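F5/8 type C domain protein (Bacteroides ovatus, PDB 4ZRX) probably hydrolyses alpha-L-fucosyl linkages with a TIM-barrel catalytic domain, and carries a C-terminal F5/8 type C domain that may bind carbohydrate. Local coordinates at residues S499-A504 and F516-F521; G536-I541 and L546-A551. All blocks are in the same frame, centred on the assembly; numbering follows the deposited sequence.

How the contacts relate
Contacts 1 and 2 lie in the same F5/8 type C domain, about 7 Å apart between centres and far out from the centre of the chain. They follow one another in sequence: 499-504 meets 516-521 first, then 536-541 meets 546-551. Strands 495-503 and 548-552 are antiparallel neighbours in one sheet, joined where Phe501 O lies 2.7 Å from Val550 N and Thr502 OG1 lies 2.6 Å from Thr549 OG1. Strand 517-523 belongs to the other sheet. Contact 1 therefore bridges the two sheets through the interior, while contact 2 holds the loop after strand 530-532 against strand 548-552 beside it.

Contact 1: residues S499-A504 and F516-F521; sequences SSFTYA and FRYQFF
Phe501 pushes its ring from strand 495-503 into the space between Tyr518 and Phe520, and these three rings make nearly all of the contact. Following 516-521 from its start, Phe516 and Arg517 both face Thr566 in a classic beta bulge, and the Phe516 ring sets its CE2 over one face of the Arg517 guanidinium, whose NH1 makes a salt bridge to Glu537. Tyr518, next along, points inward. Its ring receives the far rim of Phe501 in an offset edge-to-face pair, with the planes 77° apart and the centroids 5.8 Å apart. The touching atoms are Phe501 CZ and Tyr518 CE1, 3.9 Å from each other, and Tyr518 CE1 lies close to the plane of the Phe501 ring. Phe538 stacks on the same tyrosine, extending the aromatic cluster beyond the two strands. This is the interior of the beta-sandwich of a discoidin-type (F5/8 type C) domain: 495-503 comes from one sheet, 517-523 from the other, and no hydrogen bond crosses between the two segments. Two residues on, Phe520 also points inward and lies flat against Phe501 as an offset stack, planes only 6° from parallel and centroids 4.1 Å apart. Phe520 CD1 sits over the middle of the Phe501 ring, and Phe501 CG is 3.7 Å from Phe520 CE1. With CG between the backbone N and the carbonyl carbon (chi1 86°), the Phe501 ring is laid along the face of Phe520 and its CZ end is carried to Tyr518. A leucine here would probably leave the face of Phe520 without its stacking partner and open a gap beside Tyr518. Ile561 and Val532 of the strands flanking 517-523 also touch Phe520, and Leu563 touches Phe501.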
ATOM      1  N   SER A 499     -29.365 -28.178  -0.096  1.00 37.92           N
ATOM      2  CA  SER A 499     -29.425 -28.584  -1.517  1.00 37.60           C
ATOM      3  C   SER A 499     -28.081 -29.121  -2.060  1.00 36.00           C
ATOM      4  O   SER A 499     -28.013 -29.694  -3.139  1.00 34.43           O
ATOM      5  CB  SER A 499     -29.929 -27.419  -2.390  1.00 40.64           C
ATOM      6  OG  SER A 499     -29.134 -26.253  -2.202  1.00 40.69           O
ATOM      7  N   SER A 500     -26.992 -28.892  -1.341  1.00 33.90           N
ATOM      8  CA  SER A 500     -25.664 -29.298  -1.825  1.00 33.35           C
ATOM      9  C   SER A 500     -24.650 -29.087  -0.722  1.00 32.86           C
ATOM     10  O   SER A 500     -24.938 -28.359   0.262  1.00 32.19           O
ATOM     11  CB  SER A 500     -25.234 -28.469  -3.054  1.00 33.53           C
ATOM     12  OG  SER A 500     -24.961 -27.099  -2.699  1.00 34.35           O
ATOM     13  N   PHE A 501     -23.491 -29.742  -0.873  1.00 31.48           N
ATOM     14  CA  PHE A 501     -22.272 -29.341  -0.194  1.00 30.34           C
ATOM     15  C   PHE A 501     -21.224 -29.112  -1.272  1.00 29.02           C
ATOM     16  O   PHE A 501     -21.334 -29.595  -2.405  1.00 28.40           O
ATOM     17  CB  PHE A 501     -21.775 -30.329   0.875  1.00 30.35           C
ATOM     18  CG  PHE A 501     -20.902 -31.462   0.357  1.00 29.61           C
ATOM     19  CD1 PHE A 501     -21.466 -32.566  -0.267  1.00 30.49           C
ATOM     20  CD2 PHE A 501     -19.549 -31.440   0.519  1.00 29.46           C
ATOM     21  CE1 PHE A 501     -20.704 -33.609  -0.726  1.00 29.64           C
ATOM     22  CE2 PHE A 501     -18.763 -32.508   0.048  1.00 29.38           C
ATOM     23  CZ  PHE A 501     -19.374 -33.596  -0.572  1.00 30.58           C
ATOM     24  N   THR A 502     -20.215 -28.344  -0.906  1.00 26.79           N
ATOM     25  CA  THR A 502     -19.117 -28.051  -1.814  1.00 27.16           C
ATOM     26  C   THR A 502     -17.810 -28.395  -1.110  1.00 26.45           C
ATOM     27  O   THR A 502     -17.667 -28.204   0.137  1.00 26.16           O
ATOM     28  CB  THR A 502     -19.165 -26.583  -2.156  1.00 27.75           C
ATOM     29  OG1 THR A 502     -20.335 -26.368  -2.954  1.00 28.35           O
ATOM     30  CG2 THR A 502     -17.919 -26.115  -2.927  1.00 28.78           C
ATOM     31  N   TYR A 503     -16.897 -28.974  -1.868  1.00 25.68           N
ATOM     32  CA  TYR A 503     -15.537 -29.157  -1.378  1.00 26.95           C
ATOM     33  C   TYR A 503     -14.674 -28.182  -2.180  1.00 26.87           C
ATOM     34  O   TYR A 503     -14.689 -28.244  -3.426  1.00 27.16           O
ATOM     35  CB  TYR A 503     -15.091 -30.597  -1.602  1.00 26.70           C
ATOM     36  CG  TYR A 503     -13.582 -30.791  -1.357  1.00 27.54           C
ATOM     37  CD1 TYR A 503     -12.966 -30.331  -0.177  1.00 28.15           C
ATOM     38  CD2 TYR A 503     -12.798 -31.463  -2.281  1.00 27.28           C
ATOM     39  CE1 TYR A 503     -11.577 -30.520   0.050  1.00 28.06           C
ATOM     40  CE2 TYR A 503     -11.445 -31.709  -2.049  1.00 28.76           C
ATOM     41  CZ  TYR A 503     -10.843 -31.240  -0.889  1.00 28.65           C
ATOM     42  OH  TYR A 503      -9.497 -31.475  -0.730  1.00 31.73           O
ATOM     43  N   ALA A 504     -13.937 -27.304  -1.482  1.00 27.31           N
ATOM     44  CA  ALA A 504     -13.109 -26.258  -2.117  1.00 27.22           C
ATOM     45  C   ALA A 504     -11.722 -26.365  -1.528  1.00 27.68           C
ATOM     46  O   ALA A 504     -11.451 -25.768  -0.502  1.00 27.34           O
ATOM     47  CB  ALA A 504     -13.674 -24.865  -1.850  1.00 27.72           C
ATOM     48  N   PHE A 516     -10.479 -36.973  -2.848  1.00 34.03           N
ATOM     49  CA  PHE A 516     -10.843 -37.426  -4.176  1.00 35.69           C
ATOM     50  C   PHE A 516     -12.085 -38.351  -4.114  1.00 36.07           C
ATOM     51  O   PHE A 516     -13.147 -38.008  -4.657  1.00 33.74           O
ATOM     52  CB  PHE A 516      -9.658 -38.121  -4.832  1.00 36.98           C
ATOM     53  CG  PHE A 516      -9.956 -38.709  -6.180  1.00 38.57           C
ATOM     54  CD1 PHE A 516     -10.612 -37.949  -7.172  1.00 39.03           C
ATOM     55  CD2 PHE A 516      -9.583 -40.046  -6.469  1.00 40.34           C
ATOM     56  CE1 PHE A 516     -10.879 -38.505  -8.439  1.00 40.63           C
ATOM     57  CE2 PHE A 516      -9.833 -40.598  -7.742  1.00 41.24           C
ATOM     58  CZ  PHE A 516     -10.488 -39.843  -8.715  1.00 41.32           C
ATOM     59  N   ARG A 517     -11.923 -39.507  -3.480  1.00 37.06           N
ATOM     60  CA  ARG A 517     -13.066 -40.418  -3.253  1.00 39.35           C
ATOM     61  C   ARG A 517     -13.694 -40.059  -1.910  1.00 36.47           C
ATOM     62  O   ARG A 517     -12.979 -39.800  -0.942  1.00 35.48           O
ATOM     63  CB  ARG A 517     -12.626 -41.887  -3.274  1.00 43.59           C
ATOM     64  CG  ARG A 517     -11.946 -42.275  -4.567  1.00 48.34           C
ATOM     65  CD  ARG A 517     -12.061 -43.780  -4.903  1.00 52.83           C
ATOM     66  NE  ARG A 517     -11.547 -44.030  -6.261  1.00 58.41           N
ATOM     67  CZ  ARG A 517     -12.163 -43.698  -7.408  1.00 61.14           C
ATOM     68  NH1 ARG A 517     -13.363 -43.110  -7.417  1.00 63.65           N
ATOM     69  NH2 ARG A 517     -11.568 -43.950  -8.572  1.00 62.77           N
ATOM     70  N   TYR A 518     -15.018 -39.994  -1.843  1.00 34.13           N
ATOM     71  CA  TYR A 518     -15.628 -39.543  -0.625  1.00 32.56           C
ATOM     72  C   TYR A 518     -16.979 -40.175  -0.379  1.00 32.80           C
ATOM     73  O   TYR A 518     -17.587 -40.719  -1.300  1.00 32.17           O
ATOM     74  CB  TYR A 518     -15.801 -38.015  -0.654  1.00 31.91           C
ATOM     75  CG  TYR A 518     -16.843 -37.586  -1.619  1.00 31.47           C
ATOM     76  CD1 TYR A 518     -18.195 -37.505  -1.239  1.00 32.12           C
ATOM     77  CD2 TYR A 518     -16.516 -37.279  -2.920  1.00 31.94           C
ATOM     78  CE1 TYR A 518     -19.201 -37.166  -2.171  1.00 32.41           C
ATOM     79  CE2 TYR A 518     -17.503 -36.931  -3.840  1.00 32.52           C
ATOM     80  CZ  TYR A 518     -18.835 -36.868  -3.458  1.00 32.54           C
ATOM     81  OH  TYR A 518     -19.793 -36.506  -4.383  1.00 33.23           O
ATOM     82  N   GLN A 519     -17.404 -40.109   0.883  1.00 31.93           N
ATOM     83  CA  GLN A 519     -18.781 -40.387   1.278  1.00 33.46           C
ATOM     84  C   GLN A 519     -19.183 -39.262   2.211  1.00 32.64           C
ATOM     85  O   GLN A 519     -18.395 -38.848   3.112  1.00 32.04           O
ATOM     86  CB  GLN A 519     -18.859 -41.723   1.999  1.00 36.51           C
ATOM     87  CG  GLN A 519     -18.614 -42.911   1.089  1.00 40.82           C
ATOM     88  CD  GLN A 519     -18.697 -44.251   1.804  1.00 45.52           C
ATOM     89  OE1 GLN A 519     -19.770 -44.867   1.901  1.00 50.93           O
ATOM     90  NE2 GLN A 519     -17.562 -44.730   2.277  1.00 48.75           N
ATOM     91  N   PHE A 520     -20.344 -38.703   1.955  1.00 30.25           N
ATOM     92  CA  PHE A 520     -20.836 -37.588   2.724  1.00 29.72           C
ATOM     93  C   PHE A 520     -22.015 -38.096   3.539  1.00 30.76           C
ATOM     94  O   PHE A 520     -22.837 -38.893   3.030  1.00 31.70           O
ATOM     95  CB  PHE A 520     -21.281 -36.497   1.795  1.00 29.48           C
ATOM     96  CG  PHE A 520     -21.682 -35.249   2.494  1.00 29.62           C
ATOM     97  CD1 PHE A 520     -20.705 -34.347   2.956  1.00 29.03           C
ATOM     98  CD2 PHE A 520     -23.013 -34.935   2.665  1.00 28.95           C
ATOM     99  CE1 PHE A 520     -21.084 -33.183   3.602  1.00 29.87           C
ATOM    100  CE2 PHE A 520     -23.412 -33.777   3.318  1.00 30.10           C
ATOM    101  CZ  PHE A 520     -22.439 -32.856   3.752  1.00 29.80           C
ATOM    102  N   PHE A 521     -22.061 -37.691   4.807  1.00 30.68           N
ATOM    103  CA  PHE A 521     -23.058 -38.182   5.755  1.00 31.90           C
ATOM    104  C   PHE A 521     -23.718 -37.026   6.477  1.00 32.61           C
ATOM    105  O   PHE A 521     -23.093 -35.968   6.699  1.00 31.51           O
ATOM    106  CB  PHE A 521     -22.426 -39.090   6.811  1.00 32.02           C
ATOM    107  CG  PHE A 521     -21.704 -40.289   6.286  1.00 32.21           C
ATOM    108  CD1 PHE A 521     -20.380 -40.211   5.887  1.00 33.04           C
ATOM    109  CD2 PHE A 521     -22.327 -41.539   6.251  1.00 34.25           C
ATOM    110  CE1 PHE A 521     -19.690 -41.333   5.437  1.00 34.26           C
ATOM    111  CE2 PHE A 521     -21.643 -42.680   5.800  1.00 34.89           C
ATOM    112  CZ  PHE A 521     -20.322 -42.581   5.408  1.00 35.08           C
TER

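Contact 2: residues G536-I541 and L546-A551; sequences GEFSNI and LPQTVA
With CG anti to its carbonyl carbon (chi1 -62°) and the chain extended beyond it, Gln548 carries its amide off strand 548-552 and into the bend at Phe538, Ser539 and Ile541. Phe538 makes the same choice at its own first torsion, which brings CB and the CD1 edge of its ring up to the amide oxygen of Gln548. The two ends of the amide then do different work. NE2 donates to Ser539 O at 2.9 Å with an N-H...O angle of 157°. The acceptor lies near the amide plane of Gln548, but the donor stands above the carbonyl plane of Ser539. OE1 rests against the backbone of the loop instead, 3.1 Å from Phe538 CA. It also lies near the plane of the Phe538 ring, at its edge, 3.5 Å from Phe538 CD1, and the amide stands almost perpendicular to the ring (81°). The bend that receives the glutamine is a type II beta turn from Phe538 to Ile541, closed by Ile541 N to Phe538 O at 3.1 Å, and Phe538 is also the centre of an inverse gamma turn. In the discoidin-type sandwich this loop leads from strand 530-532 of one sheet into strand 548-552 of the other. Ile541 comes over the same face of the amide as Phe538 CB but at its nitrogen end, CB 3.8 Å from Gln548 NE2, with CD1 reaching back toward CG of the glutamine. Val550, two residues beyond Gln548, sets CG2 3.9 Å from Phe538 CE1, again at the ring edge. Further out on the loop, Ser539 OG donates to Glu537 OE2 at 2.6 Å, linking the side chains that flank Phe538, while backbone hydrogen bonds join Phe538 to Phe516 and Gln548 to Tyr503.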
ATOM      1  N   GLY A 536     -19.523 -39.919  -5.271  1.00 34.26           N
ATOM      2  CA  GLY A 536     -18.397 -40.399  -4.464  1.00 34.56           C
ATOM      3  C   GLY A 536     -17.014 -40.103  -5.029  1.00 34.35           C
ATOM      4  O   GLY A 536     -16.000 -40.613  -4.505  1.00 32.78           O
ATOM      5  N   GLU A 537     -16.981 -39.293  -6.095  1.00 33.44           N
ATOM      6  CA  GLU A 537     -15.729 -38.901  -6.720  1.00 35.59           C
ATOM      7  C   GLU A 537     -15.778 -37.424  -7.068  1.00 34.14           C
ATOM      8  O   GLU A 537     -16.731 -36.942  -7.713  1.00 33.12           O
ATOM      9  CB  GLU A 537     -15.474 -39.718  -7.960  1.00 39.42           C
ATOM     10  CG  GLU A 537     -14.092 -39.521  -8.550  1.00 43.56           C
ATOM     11  CD  GLU A 537     -13.927 -40.350  -9.810  1.00 47.43           C
ATOM     12  OE1 GLU A 537     -13.659 -41.566  -9.642  1.00 49.18           O
ATOM     13  OE2 GLU A 537     -14.067 -39.781 -10.936  1.00 47.97           O
ATOM     14  N   PHE A 538     -14.767 -36.700  -6.590  1.00 32.80           N
ATOM     15  CA  PHE A 538     -14.585 -35.298  -6.989  1.00 32.06           C
ATOM     16  C   PHE A 538     -13.773 -35.370  -8.260  1.00 33.16           C
ATOM     17  O   PHE A 538     -12.533 -35.262  -8.244  1.00 32.77           O
ATOM     18  CB  PHE A 538     -13.816 -34.537  -5.922  1.00 32.16           C
ATOM     19  CG  PHE A 538     -14.576 -34.299  -4.652  1.00 31.76           C
ATOM     20  CD1 PHE A 538     -15.824 -33.679  -4.673  1.00 31.37           C
ATOM     21  CD2 PHE A 538     -14.027 -34.678  -3.428  1.00 31.75           C
ATOM     22  CE1 PHE A 538     -16.509 -33.446  -3.478  1.00 31.91           C
ATOM     23  CE2 PHE A 538     -14.708 -34.450  -2.236  1.00 32.45           C
ATOM     24  CZ  PHE A 538     -15.968 -33.843  -2.263  1.00 31.33           C
ATOM     25  N   SER A 539     -14.471 -35.648  -9.359  1.00 34.84           N
ATOM     26  CA  SER A 539     -13.787 -36.037 -10.578  1.00 36.11           C
ATOM     27  C   SER A 539     -12.859 -34.919 -11.053  1.00 36.21           C
ATOM     28  O   SER A 539     -13.242 -33.740 -11.027  1.00 35.46           O
ATOM     29  CB  SER A 539     -14.770 -36.423 -11.670  1.00 39.23           C
ATOM     30  OG  SER A 539     -15.418 -37.624 -11.258  1.00 42.62           O
ATOM     31  N   ASN A 540     -11.644 -35.333 -11.402  1.00 35.34           N
ATOM     32  CA  ASN A 540     -10.603 -34.473 -11.964  1.00 37.02           C
ATOM     33  C   ASN A 540     -10.050 -33.414 -11.016  1.00 35.97           C
ATOM     34  O   ASN A 540      -9.323 -32.496 -11.445  1.00 34.01           O
ATOM     35  CB  ASN A 540     -11.116 -33.823 -13.258  1.00 38.17           C
ATOM     36  CG  ASN A 540      -9.990 -33.383 -14.185  1.00 39.63           C
ATOM     37  OD1 ASN A 540      -8.995 -34.102 -14.418  1.00 39.34           O
ATOM     38  ND2 ASN A 540     -10.155 -32.181 -14.738  1.00 41.18           N
ATOM     39  N   ILE A 541     -10.345 -33.541  -9.714  1.00 35.89           N
ATOM     40  CA  ILE A 541      -9.953 -32.473  -8.765  1.00 35.42           C
ATOM     41  C   ILE A 541      -8.437 -32.289  -8.670  1.00 37.17           C
ATOM     42  O   ILE A 541      -7.963 -31.190  -8.438  1.00 37.00           O
ATOM     43  CB  ILE A 541     -10.566 -32.702  -7.387  1.00 35.89           C
ATOM     44  CG1 ILE A 541     -10.633 -31.349  -6.642  1.00 35.00           C
ATOM     45  CG2 ILE A 541      -9.854 -33.873  -6.659  1.00 35.76           C
ATOM     46  CD1 ILE A 541     -11.777 -31.261  -5.754  1.00 35.74           C
ATOM     47  N   LEU A 546     -10.498 -26.292  -8.360  1.00 27.45           N
ATOM     48  CA  LEU A 546     -11.518 -25.291  -8.119  1.00 28.12           C
ATOM     49  C   LEU A 546     -12.655 -25.981  -7.348  1.00 28.15           C
ATOM     50  O   LEU A 546     -12.691 -27.215  -7.280  1.00 28.23           O
ATOM     51  CB  LEU A 546     -12.005 -24.682  -9.421  1.00 29.12           C
ATOM     52  CG  LEU A 546     -10.969 -23.777 -10.091  1.00 30.61           C
ATOM     53  CD1 LEU A 546     -11.337 -23.513 -11.566  1.00 32.09           C
ATOM     54  CD2 LEU A 546     -10.876 -22.475  -9.321  1.00 31.47           C
ATOM     55  N   PRO A 547     -13.525 -25.174  -6.706  1.00 28.56           N
ATOM     56  CA  PRO A 547     -14.566 -25.793  -5.843  1.00 28.01           C
ATOM     57  C   PRO A 547     -15.481 -26.700  -6.630  1.00 30.13           C
ATOM     58  O   PRO A 547     -15.766 -26.422  -7.818  1.00 29.90           O
ATOM     59  CB  PRO A 547     -15.329 -24.566  -5.314  1.00 28.88           C
ATOM     60  CG  PRO A 547     -14.247 -23.442  -5.342  1.00 28.37           C
ATOM     61  CD  PRO A 547     -13.446 -23.695  -6.549  1.00 28.14           C
ATOM     62  N   GLN A 548     -15.910 -27.799  -5.992  1.00 29.21           N
ATOM     63  CA  GLN A 548     -16.877 -28.720  -6.606  1.00 31.33           C
ATOM     64  C   GLN A 548     -18.063 -28.783  -5.718  1.00 30.45           C
ATOM     65  O   GLN A 548     -17.930 -29.196  -4.580  1.00 29.20           O
ATOM     66  CB  GLN A 548     -16.316 -30.122  -6.779  1.00 32.73           C
ATOM     67  CG  GLN A 548     -15.129 -30.138  -7.705  1.00 33.92           C
ATOM     68  CD  GLN A 548     -14.818 -31.535  -8.268  1.00 34.57           C
ATOM     69  OE1 GLN A 548     -15.509 -32.505  -7.996  1.00 36.87           O
ATOM     70  NE2 GLN A 548     -13.809 -31.605  -9.090  1.00 35.80           N
ATOM     71  N   THR A 549     -19.194 -28.375  -6.279  1.00 30.95           N
ATOM     72  CA  THR A 549     -20.477 -28.388  -5.587  1.00 31.51           C
ATOM     73  C   THR A 549     -21.195 -29.683  -5.944  1.00 31.84           C
ATOM     74  O   THR A 549     -21.295 -30.034  -7.119  1.00 32.09           O
ATOM     75  CB  THR A 549     -21.273 -27.108  -5.973  1.00 32.45           C
ATOM     76  OG1 THR A 549     -20.578 -25.941  -5.477  1.00 30.62           O
ATOM     77  CG2 THR A 549     -22.701 -27.157  -5.404  1.00 32.77           C
ATOM     78  N   VAL A 550     -21.565 -30.456  -4.922  1.00 31.08           N
ATOM     79  CA  VAL A 550     -22.275 -31.750  -5.117  1.00 33.25           C
ATOM     80  C   VAL A 550     -23.723 -31.469  -4.872  1.00 33.31           C
ATOM     81  O   VAL A 550     -24.103 -31.210  -3.730  1.00 32.59           O
ATOM     82  CB  VAL A 550     -21.755 -32.798  -4.118  1.00 33.08           C
ATOM     83  CG1 VAL A 550     -22.555 -34.091  -4.204  1.00 35.36           C
ATOM     84  CG2 VAL A 550     -20.252 -33.011  -4.424  1.00 33.64           C
ATOM     85  N   ALA A 551     -24.508 -31.483  -5.953  1.00 33.48           N
ATOM     86  CA  ALA A 551     -25.908 -31.159  -5.913  1.00 34.75           C
ATOM     87  C   ALA A 551     -26.585 -32.451  -5.432  1.00 35.37           C
ATOM     88  O   ALA A 551     -26.331 -33.529  -5.978  1.00 37.29           O
ATOM     89  CB  ALA A 551     -26.418 -30.750  -7.292  1.00 36.04           C
TER